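PDB 3VV5: amino acid ABC transporter, binding protein from Thermus thermophilus, which binds the lysine analogue L-thialysine (S-2-aminoethyl-L-cysteine) and probably hands such amino acids to a membrane ABC transporter. Local coordinates for residues F49-E54 against Q250-E255; T59-D64 against G243-I248; F98-H103 against N117-T122. One frame throughout, in Å; residues are numbered along the deposited sequence.

Interactions 1 and 2 share helix 244-253, and their centres lie about 8 Å apart. Two bonds tie them: W252 NE1 to D64 OD2 at 2.7 Å, and F49 O to E62 N at 2.7 Å. The centre of interaction 3 is about 12 Å from that of interaction 2 and about 14 Å from that of interaction 1; at about 6 Å from the centre of the chain it is the most central. E62 OE1 reaches S102 OG at 2.6 Å, which places interaction 2 behind the pocket wall formed by 98-103; Y245 OH also reaches H119 O at 2.6 Å. L-thialysine is touched directly by interactions 1 and 3, through N50 and through A101, S102 and H103; the F61 side chain of interaction 2 is about 11 Å away.

Interaction 1. Residues F49-E54 against Q250-E255; sequences FNYFDE and QKWFGE. With SLZ (L-thialysine), chain C.
F49 and F253 meet obliquely: F49 CE1 comes within 3.3 Å of F253 CZ, while the ring centroids are 5.3 Å apart and the planes are inclined at 43°. The two side chains cross at about a right angle, and F253 CZ touches F49 CZ as well, at 3.7 Å. With CG anti to the carbonyl carbon and beside the backbone N (chi1 -69°), the F49 ring swings back to the helix although CB points away from it. F49 also stacks on Y120, and F253 meets F61 edge-to-face, so the pair belongs to a larger aromatic cluster.

The second meeting point is Y51 with W252, whose side chains arrive from opposite directions. Y51 OH lies near the plane of the indole, at the rim of its six-membered ring, 3.4 Å from W252 CH2; in turn W252 CZ3 sits at the edge of the phenol, 3.9 Å from Y51 CE2. Both rings thus touch by their edges.

Y51 belongs to strand 50-52, the middle strand of a small antiparallel sheet, and F49 and N50 form a classic beta bulge opposite F46. W252 and F253 are on the last turn of helix 244-253, which G254 ends with positive phi. The indole is oriented from outside the pair, by a hydrogen bond from W252 NE1 to D64.

From the bulge, N50 reaches into the ligand pocket. N50 ND2 is 3.3 Å from the L-thialysine NZ, and the amide is held by hydrogen bonds from N50 ND2 to E62 and from the backbone N of G44 to N50 OD1.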
loop_
_atom_site.group_PDB
_atom_site.type_symbol
_atom_site.label_atom_id
_atom_site.label_comp_id
_atom_site.label_asym_id
_atom_site.label_seq_id
_atom_site.Cartn_x
_atom_site.Cartn_y
_atom_site.Cartn_z
ATOM N N PHE A 49 -1.042 -7.016 1.352
ATOM C CA PHE A 49 -1.206 -5.887 2.301
ATOM C C PHE A 49 -2.654 -5.610 2.691
ATOM O O PHE A 49 -2.982 -5.503 3.892
ATOM C CB PHE A 49 -0.549 -4.633 1.724
ATOM C CG PHE A 49 0.946 -4.733 1.677
ATOM C CD1 PHE A 49 1.689 -4.585 2.854
ATOM C CD2 PHE A 49 1.609 -5.015 0.492
ATOM C CE1 PHE A 49 3.062 -4.719 2.846
ATOM C CE2 PHE A 49 3.009 -5.135 0.468
ATOM C CZ PHE A 49 3.736 -4.981 1.649
ATOM N N ASN A 50 -3.515 -5.469 1.679
ATOM C CA ASN A 50 -4.948 -5.267 1.907
ATOM C C ASN A 50 -5.711 -5.785 0.693
ATOM O O ASN A 50 -5.507 -5.312 -0.430
ATOM C CB ASN A 50 -5.297 -3.783 2.217
ATOM C CG ASN A 50 -4.923 -2.808 1.073
ATOM O OD1 ASN A 50 -5.730 -2.529 0.169
ATOM N ND2 ASN A 50 -3.708 -2.260 1.137
ATOM N N TYR A 51 -6.578 -6.768 0.916
ATOM C CA TYR A 51 -7.189 -7.479 -0.208
ATOM C C TYR A 51 -8.369 -8.274 0.298
ATOM O O TYR A 51 -8.454 -8.605 1.479
ATOM C CB TYR A 51 -6.175 -8.399 -0.939
ATOM C CG TYR A 51 -5.755 -9.611 -0.133
ATOM C CD1 TYR A 51 -6.384 -10.859 -0.329
ATOM C CD2 TYR A 51 -4.753 -9.511 0.852
ATOM C CE1 TYR A 51 -6.030 -11.983 0.426
ATOM C CE2 TYR A 51 -4.380 -10.658 1.638
ATOM C CZ TYR A 51 -5.026 -11.877 1.400
ATOM O OH TYR A 51 -4.703 -13.000 2.141
ATOM N N PHE A 52 -9.286 -8.577 -0.598
ATOM C CA PHE A 52 -10.382 -9.473 -0.261
ATOM C C PHE A 52 -9.967 -10.897 -0.561
ATOM O O PHE A 52 -9.582 -11.212 -1.699
ATOM C CB PHE A 52 -11.649 -9.108 -1.046
ATOM C CG PHE A 52 -12.313 -7.867 -0.558
ATOM C CD1 PHE A 52 -13.250 -7.922 0.473
ATOM C CD2 PHE A 52 -11.997 -6.623 -1.120
ATOM C CE1 PHE A 52 -13.871 -6.765 0.943
ATOM C CE2 PHE A 52 -12.632 -5.463 -0.675
ATOM C CZ PHE A 52 -13.562 -5.533 0.377
ATOM N N ASP A 53 -10.052 -11.765 0.446
ATOM C CA ASP A 53 -9.580 -13.141 0.264
ATOM C C ASP A 53 -10.591 -13.954 -0.549
ATOM O O ASP A 53 -11.591 -13.411 -1.046
ATOM C CB ASP A 53 -9.265 -13.806 1.611
ATOM C CG ASP A 53 -10.505 -13.955 2.505
ATOM O OD1 ASP A 53 -10.343 -14.212 3.721
ATOM O OD2 ASP A 53 -11.643 -13.799 2.013
ATOM N N GLU A 54 -10.345 -15.256 -0.655
ATOM C CA GLU A 54 -11.179 -16.156 -1.482
ATOM C C GLU A 54 -12.572 -16.463 -0.905
ATOM O O GLU A 54 -13.402 -17.101 -1.560
ATOM C CB GLU A 54 -10.407 -17.446 -1.790
ATOM C CG GLU A 54 -9.106 -17.211 -2.574
ATOM C CD GLU A 54 -9.351 -16.939 -4.062
ATOM O OE1 GLU A 54 -10.519 -16.999 -4.499
ATOM O OE2 GLU A 54 -8.371 -16.681 -4.803
ATOM N N GLN A 250 5.630 -11.301 10.813
ATOM C CA GLN A 250 6.024 -12.700 10.619
ATOM C C GLN A 250 4.931 -13.555 9.956
ATOM O O GLN A 250 5.226 -14.365 9.080
ATOM C CB GLN A 250 6.461 -13.332 11.950
ATOM C CG GLN A 250 7.807 -12.818 12.493
ATOM C CD GLN A 250 8.999 -13.164 11.610
ATOM O OE1 GLN A 250 8.984 -14.165 10.870
ATOM N NE2 GLN A 250 10.058 -12.350 11.705
ATOM N N LYS A 251 3.688 -13.383 10.391
ATOM C CA LYS A 251 2.524 -14.061 9.800
ATOM C C LYS A 251 2.479 -13.851 8.272
ATOM O O LYS A 251 2.344 -14.788 7.489
ATOM C CB LYS A 251 1.234 -13.525 10.444
ATOM C CG LYS A 251 -0.094 -14.137 9.919
ATOM C CD LYS A 251 -1.315 -13.414 10.506
ATOM C CE LYS A 251 -2.639 -13.988 9.994
ATOM N NZ LYS A 251 -3.814 -13.284 10.635
ATOM N N TRP A 252 2.600 -12.598 7.861
ATOM C CA TRP A 252 2.441 -12.251 6.456
ATOM C C TRP A 252 3.690 -12.409 5.595
ATOM O O TRP A 252 3.579 -12.770 4.415
ATOM C CB TRP A 252 1.827 -10.847 6.323
ATOM C CG TRP A 252 0.402 -10.896 6.751
ATOM C CD1 TRP A 252 -0.101 -10.542 7.977
ATOM C CD2 TRP A 252 -0.689 -11.440 6.007
ATOM N NE1 TRP A 252 -1.459 -10.786 8.017
ATOM C CE2 TRP A 252 -1.845 -11.331 6.819
ATOM C CE3 TRP A 252 -0.814 -11.985 4.710
ATOM C CZ2 TRP A 252 -3.108 -11.763 6.391
ATOM C CZ3 TRP A 252 -2.068 -12.419 4.288
ATOM C CH2 TRP A 252 -3.202 -12.296 5.122
ATOM N N PHE A 253 4.863 -12.149 6.168
ATOM C CA PHE A 253 6.120 -12.079 5.384
ATOM C C PHE A 253 7.248 -13.036 5.801
ATOM O O PHE A 253 8.199 -13.248 5.042
ATOM C CB PHE A 253 6.641 -10.637 5.414
ATOM C CG PHE A 253 5.638 -9.628 4.958
ATOM C CD1 PHE A 253 5.251 -9.567 3.619
ATOM C CD2 PHE A 253 5.070 -8.730 5.869
ATOM C CE1 PHE A 253 4.310 -8.619 3.188
ATOM C CE2 PHE A 253 4.141 -7.779 5.451
ATOM C CZ PHE A 253 3.753 -7.732 4.105
ATOM N N GLY A 254 7.150 -13.599 7.000
ATOM C CA GLY A 254 8.197 -14.468 7.559
ATOM C C GLY A 254 9.447 -13.684 7.929
ATOM O O GLY A 254 10.525 -14.254 8.119
ATOM N N GLU A 255 9.294 -12.361 8.012
ATOM C CA GLU A 255 10.371 -11.451 8.360
ATOM C C GLU A 255 9.754 -10.157 8.906
ATOM O O GLU A 255 8.544 -9.945 8.779
ATOM C CB GLU A 255 11.255 -11.165 7.133
ATOM C CG GLU A 255 10.542 -10.426 5.979
ATOM C CD GLU A 255 11.405 -10.276 4.735
ATOM O OE1 GLU A 255 11.411 -11.195 3.890
ATOM O OE2 GLU A 255 12.065 -9.230 4.596
HETATM N N SLZ C . 2.997 2.037 -2.565
HETATM C CA SLZ C . 1.926 2.485 -3.484
HETATM C CB SLZ C . 0.530 2.084 -2.936
HETATM S SG SLZ C . -0.398 0.716 -3.718
HETATM C CD SLZ C . -1.833 0.782 -2.587
HETATM C CE SLZ C . -3.037 -0.108 -2.913
HETATM N NZ SLZ C . -3.735 -0.420 -1.656
HETATM C C SLZ C . 1.988 4.010 -3.450
HETATM O O SLZ C . 1.556 4.633 -4.433
HETATM O OXT SLZ C . 2.473 4.532 -2.420
#

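Interaction 2. Residues T59-D64 against G243-I248; sequences TGFEVD and GTYARI
An offset edge-to-face aromatic pair, F61 with Y245, joins the first turn of helix 61-72 to the start of helix 244-253. The edge of F61 is directed at the face of Y245: the planes stand at 87°, the centroids are 5.9 Å apart, and F61 CZ leads, 3.9 Å from Y245 CZ. The phenol is held in place at its far end, where Y245 OH is hydrogen-bonded to H119 O.

I248 meets helix 61-72 with two branches. Its CG2 presses on the F61 ring, 3.5 Å from F61 CD1, and also meets D64 CB at 3.8 Å; its CD1 lies 3.6 Å from the backbone D64 O. Both helices start from a glycine N-cap, G60 and G243, and the first turn of helix 61-72 is closed by D64 N to G60 O at 3.0 Å.

F61 has its ring anti to the backbone N (chi1 177°), which carries it across to the partner helix. Shortening F61 to an alanine would probably open a gap beside I248 CG2 and leave the Y245 face without the F61 edge against it. D64 presents CB to I248, while its carboxylate OD2 has a salt bridge to K251.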
loop_
_atom_site.group_PDB
_atom_site.type_symbol
_atom_site.label_atom_id
_atom_site.label_comp_id
_atom_site.label_asym_id
_atom_site.label_seq_id
_atom_site.Cartn_x
_atom_site.Cartn_y
_atom_site.Cartn_z
ATOM N N THR A 59 -8.699 -8.749 4.295
ATOM C CA THR A 59 -7.591 -9.209 5.129
ATOM C C THR A 59 -6.256 -8.695 4.560
ATOM O O THR A 59 -6.214 -7.828 3.644
ATOM C CB THR A 59 -7.641 -10.766 5.316
ATOM O OG1 THR A 59 -6.652 -11.203 6.258
ATOM C CG2 THR A 59 -7.494 -11.494 3.969
ATOM N N GLY A 60 -5.169 -9.180 5.133
ATOM C CA GLY A 60 -3.840 -8.753 4.727
ATOM C C GLY A 60 -3.085 -8.140 5.895
ATOM O O GLY A 60 -3.664 -7.857 6.945
ATOM N N PHE A 61 -1.783 -7.944 5.706
ATOM C CA PHE A 61 -0.926 -7.302 6.719
ATOM C C PHE A 61 -1.512 -6.009 7.297
ATOM O O PHE A 61 -1.519 -5.805 8.526
ATOM C CB PHE A 61 0.452 -7.043 6.104
ATOM C CG PHE A 61 1.390 -6.324 7.000
ATOM C CD1 PHE A 61 1.909 -6.957 8.138
ATOM C CD2 PHE A 61 1.759 -5.013 6.722
ATOM C CE1 PHE A 61 2.792 -6.290 8.990
ATOM C CE2 PHE A 61 2.629 -4.322 7.575
ATOM C CZ PHE A 61 3.154 -4.961 8.711
ATOM N N GLU A 62 -2.016 -5.142 6.422
ATOM C CA GLU A 62 -2.532 -3.839 6.869
ATOM C C GLU A 62 -3.850 -3.920 7.610
ATOM O O GLU A 62 -4.116 -3.110 8.489
ATOM C CB GLU A 62 -2.618 -2.850 5.702
ATOM C CG GLU A 62 -1.251 -2.401 5.295
ATOM C CD GLU A 62 -1.231 -1.409 4.140
ATOM O OE1 GLU A 62 -1.712 -1.737 3.038
ATOM O OE2 GLU A 62 -0.666 -0.317 4.327
ATOM N N VAL A 63 -4.659 -4.909 7.256
ATOM C CA VAL A 63 -5.931 -5.148 7.935
ATOM C C VAL A 63 -5.694 -5.705 9.346
ATOM O O VAL A 63 -6.299 -5.216 10.323
ATOM C CB VAL A 63 -6.846 -6.041 7.081
ATOM C CG1 VAL A 63 -8.148 -6.398 7.817
ATOM C CG2 VAL A 63 -7.171 -5.346 5.701
ATOM N N ASP A 64 -4.783 -6.674 9.473
ATOM C CA ASP A 64 -4.392 -7.176 10.814
ATOM C C ASP A 64 -3.814 -6.064 11.689
ATOM O O ASP A 64 -4.138 -5.957 12.875
ATOM C CB ASP A 64 -3.396 -8.325 10.700
ATOM C CG ASP A 64 -4.061 -9.638 10.299
ATOM O OD1 ASP A 64 -5.308 -9.711 10.331
ATOM O OD2 ASP A 64 -3.336 -10.599 9.972
ATOM N N GLY A 243 5.433 -6.710 20.846
ATOM C CA GLY A 243 5.538 -7.957 20.100
ATOM C C GLY A 243 4.463 -8.177 19.050
ATOM O O GLY A 243 4.607 -9.054 18.203
ATOM N N THR A 244 3.380 -7.403 19.114
ATOM C CA THR A 244 2.275 -7.551 18.174
ATOM C C THR A 244 2.723 -7.279 16.741
ATOM O O THR A 244 2.392 -8.029 15.819
ATOM C CB THR A 244 1.088 -6.619 18.524
ATOM O OG1 THR A 244 0.387 -7.152 19.662
ATOM C CG2 THR A 244 0.117 -6.512 17.352
ATOM N N TYR A 245 3.466 -6.200 16.555
ATOM C CA TYR A 245 3.910 -5.859 15.194
ATOM C C TYR A 245 4.753 -6.993 14.583
ATOM O O TYR A 245 4.533 -7.398 13.436
ATOM C CB TYR A 245 4.684 -4.550 15.196
ATOM C CG TYR A 245 5.083 -4.153 13.798
ATOM C CD1 TYR A 245 6.161 -4.775 13.174
ATOM C CD2 TYR A 245 4.371 -3.172 13.090
ATOM C CE1 TYR A 245 6.538 -4.459 11.892
ATOM C CE2 TYR A 245 4.758 -2.831 11.770
ATOM C CZ TYR A 245 5.844 -3.489 11.193
ATOM O OH TYR A 245 6.272 -3.215 9.904
ATOM N N ALA A 246 5.718 -7.491 15.362
ATOM C CA ALA A 246 6.547 -8.614 14.970
ATOM C C ALA A 246 5.722 -9.834 14.577
ATOM O O ALA A 246 5.992 -10.427 13.539
ATOM C CB ALA A 246 7.554 -8.973 16.090
ATOM N N ARG A 247 4.738 -10.216 15.404
ATOM C CA ARG A 247 3.891 -11.387 15.118
ATOM C C ARG A 247 3.130 -11.241 13.789
ATOM O O ARG A 247 2.960 -12.205 13.023
ATOM C CB ARG A 247 2.862 -11.638 16.249
ATOM C CG ARG A 247 1.867 -12.751 15.847
ATOM C CD ARG A 247 0.528 -12.788 16.547
ATOM N NE ARG A 247 -0.241 -11.558 16.598
ATOM C CZ ARG A 247 -1.354 -11.314 15.903
ATOM N NH1 ARG A 247 -1.836 -12.210 15.030
ATOM N NH2 ARG A 247 -1.974 -10.150 16.072
ATOM N N ILE A 248 2.627 -10.037 13.540
ATOM C CA ILE A 248 1.826 -9.814 12.335
ATOM C C ILE A 248 2.728 -9.763 11.105
ATOM O O ILE A 248 2.371 -10.295 10.057
ATOM C CB ILE A 248 0.951 -8.543 12.460
ATOM C CG1 ILE A 248 -0.141 -8.759 13.517
ATOM C CG2 ILE A 248 0.364 -8.138 11.095
ATOM C CD1 ILE A 248 -0.978 -7.467 13.861
#

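Interaction 3. Residues F98-H103 against N117-T122; sequences FVIASH and NPHYCT. With SLZ (L-thialysine), chain C.
The wall of the L-thialysine pocket is made here by A101 and S102, and Y120 meets it from behind. Y120 OH comes to 2.8 Å from S102 OG, which lies at the edge of the phenol and in its plane. A hydrogen bond from Y120 OH to S102 OG fits this distance but is not certain, since the proton could go to a different acceptor. S102 OG is also hydrogen-bonded to E62, giving the buried hydroxyl two polar neighbours. With CG between the backbone N and the carbonyl carbon (chi1 73°), the phenol is turned from its strand toward S102, bringing OH to OG.

On the pocket side two backbone carbonyls take part in the binding. A101 O accepts from the ligand NZ at 3.1 Å, and S102 O accepts from its alpha-amino N at 3.0 Å. The two acceptors therefore grip opposite ends of the ligand's amine-bearing chain. A corner in the chain at A101, followed by positive phi at S102, separates strand 98-100 from the weakly bonded strand 102-104.

Strand 120-129 pairs with both 206-222 and 185-189, consistent with the strands that link the two lobes in family 3 solute-binding proteins. H119 and Y120 form a classic beta bulge opposite V217, and the disulfide C121-C259 ties the strand to the C-terminal tail.

The remaining meeting is a CH-pi contact of I100 with H119. I100 CD1 hangs over one face of the imidazole, 3.9 Å from its centroid and 21° off the ring normal, while I100 CG1 is 3.5 Å from H119 NE2. That nitrogen is hydrogen-bonded to E62 OE2, so the E62 carboxylate serves both H119 and S102, which probably fixes the imidazole's rotation under the isoleucine.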
loop_
_atom_site.group_PDB
_atom_site.type_symbol
_atom_site.label_atom_id
_atom_site.label_comp_id
_atom_site.label_asym_id
_atom_site.label_seq_id
_atom_site.Cartn_x
_atom_site.Cartn_y
_atom_site.Cartn_z
ATOM N N PHE A 98 -9.270 7.299 9.356
ATOM C CA PHE A 98 -7.927 7.128 8.822
ATOM C C PHE A 98 -7.891 6.129 7.681
ATOM O O PHE A 98 -8.837 5.359 7.468
ATOM C CB PHE A 98 -6.865 6.821 9.901
ATOM C CG PHE A 98 -6.808 5.371 10.385
ATOM C CD1 PHE A 98 -5.829 4.492 9.894
ATOM C CD2 PHE A 98 -7.658 4.924 11.408
ATOM C CE1 PHE A 98 -5.741 3.156 10.369
ATOM C CE2 PHE A 98 -7.571 3.592 11.928
ATOM C CZ PHE A 98 -6.618 2.710 11.403
ATOM N N VAL A 99 -6.776 6.157 6.971
ATOM C CA VAL A 99 -6.571 5.278 5.837
ATOM C C VAL A 99 -5.296 4.461 6.081
ATOM O O VAL A 99 -4.265 5.008 6.505
ATOM C CB VAL A 99 -6.445 6.101 4.524
ATOM C CG1 VAL A 99 -5.955 5.232 3.342
ATOM C CG2 VAL A 99 -7.774 6.755 4.169
ATOM N N ILE A 100 -5.376 3.159 5.808
ATOM C CA ILE A 100 -4.191 2.290 5.755
ATOM C C ILE A 100 -4.291 1.457 4.507
ATOM O O ILE A 100 -5.090 0.518 4.434
ATOM C CB ILE A 100 -4.002 1.445 7.066
ATOM C CG1 ILE A 100 -2.664 0.675 7.057
ATOM C CG2 ILE A 100 -5.236 0.548 7.370
ATOM C CD1 ILE A 100 -2.360 0.056 8.440
ATOM N N ALA A 101 -3.502 1.841 3.501
ATOM C CA ALA A 101 -3.653 1.309 2.162
ATOM C C ALA A 101 -2.330 1.399 1.377
ATOM O O ALA A 101 -2.319 1.631 0.161
ATOM C CB ALA A 101 -4.768 2.056 1.449
ATOM N N SER A 102 -1.227 1.208 2.090
ATOM C CA SER A 102 0.116 1.128 1.514
ATOM C C SER A 102 0.605 2.431 0.863
ATOM O O SER A 102 1.357 2.376 -0.108
ATOM C CB SER A 102 0.200 -0.050 0.525
ATOM O OG SER A 102 0.109 -1.296 1.206
ATOM N N HIS A 103 0.208 3.585 1.394
ATOM C CA HIS A 103 0.678 4.862 0.837
ATOM C C HIS A 103 2.117 5.118 1.217
ATOM O O HIS A 103 2.444 5.225 2.400
ATOM C CB HIS A 103 -0.156 6.057 1.308
ATOM C CG HIS A 103 -1.548 6.081 0.763
ATOM N ND1 HIS A 103 -1.891 6.774 -0.385
ATOM C CD2 HIS A 103 -2.684 5.501 1.208
ATOM C CE1 HIS A 103 -3.187 6.622 -0.614
ATOM N NE2 HIS A 103 -3.692 5.867 0.347
ATOM N N ASN A 117 4.006 8.062 11.723
ATOM C CA ASN A 117 5.247 7.295 11.553
ATOM C C ASN A 117 4.973 6.060 10.648
ATOM O O ASN A 117 3.875 5.475 10.712
ATOM C CB ASN A 117 5.749 6.826 12.922
ATOM C CG ASN A 117 6.275 7.965 13.777
ATOM O OD1 ASN A 117 6.859 8.930 13.262
ATOM N ND2 ASN A 117 6.057 7.870 15.094
ATOM N N PRO A 118 5.960 5.640 9.819
ATOM C CA PRO A 118 5.662 4.565 8.859
ATOM C C PRO A 118 5.390 3.207 9.525
ATOM O O PRO A 118 6.018 2.880 10.524
ATOM C CB PRO A 118 6.937 4.495 8.007
ATOM C CG PRO A 118 8.026 5.047 8.903
ATOM C CD PRO A 118 7.347 6.127 9.698
ATOM N N HIS A 119 4.447 2.438 8.987
ATOM C CA HIS A 119 4.180 1.096 9.510
ATOM C C HIS A 119 4.903 -0.005 8.734
ATOM O O HIS A 119 4.848 -1.171 9.130
ATOM C CB HIS A 119 2.674 0.803 9.639
ATOM C CG HIS A 119 1.917 0.854 8.346
ATOM N ND1 HIS A 119 1.540 2.041 7.749
ATOM C CD2 HIS A 119 1.427 -0.136 7.558
ATOM C CE1 HIS A 119 0.862 1.782 6.649
ATOM N NE2 HIS A 119 0.760 0.471 6.518
ATOM N N TYR A 120 5.577 0.363 7.636
ATOM C CA TYR A 120 6.543 -0.535 6.978
ATOM C C TYR A 120 7.414 0.195 5.959
ATOM O O TYR A 120 7.162 1.347 5.609
ATOM C CB TYR A 120 5.908 -1.800 6.355
ATOM C CG TYR A 120 5.077 -1.641 5.075
ATOM C CD1 TYR A 120 5.666 -1.807 3.816
ATOM C CD2 TYR A 120 3.697 -1.421 5.132
ATOM C CE1 TYR A 120 4.929 -1.707 2.644
ATOM C CE2 TYR A 120 2.928 -1.324 3.950
ATOM C CZ TYR A 120 3.564 -1.460 2.710
ATOM O OH TYR A 120 2.847 -1.381 1.537
ATOM N N CYS A 121 8.456 -0.492 5.530
ATOM C CA CYS A 121 9.385 0.037 4.546
ATOM C C CYS A 121 9.475 -0.939 3.404
ATOM O O CYS A 121 9.344 -2.162 3.593
ATOM C CB CYS A 121 10.756 0.295 5.164
ATOM S SG CYS A 121 11.009 2.032 5.654
ATOM N N THR A 122 9.688 -0.396 2.208
ATOM C CA THR A 122 9.570 -1.189 1.003
ATOM C C THR A 122 10.216 -0.455 -0.167
ATOM O O THR A 122 10.894 0.555 0.001
ATOM C CB THR A 122 8.060 -1.496 0.704
ATOM O OG1 THR A 122 7.940 -2.472 -0.336
ATOM C CG2 THR A 122 7.287 -0.237 0.300
HETATM N N SLZ C . 2.997 2.037 -2.565
HETATM C CA SLZ C . 1.926 2.485 -3.484
HETATM C CB SLZ C . 0.530 2.084 -2.936
HETATM S SG SLZ C . -0.398 0.716 -3.718
HETATM C CD SLZ C . -1.833 0.782 -2.587
HETATM C CE SLZ C . -3.037 -0.108 -2.913
HETATM N NZ SLZ C . -3.735 -0.420 -1.656
HETATM C C SLZ C . 1.988 4.010 -3.450
HETATM O O SLZ C . 1.556 4.633 -4.433
HETATM O OXT SLZ C . 2.473 4.532 -2.420
#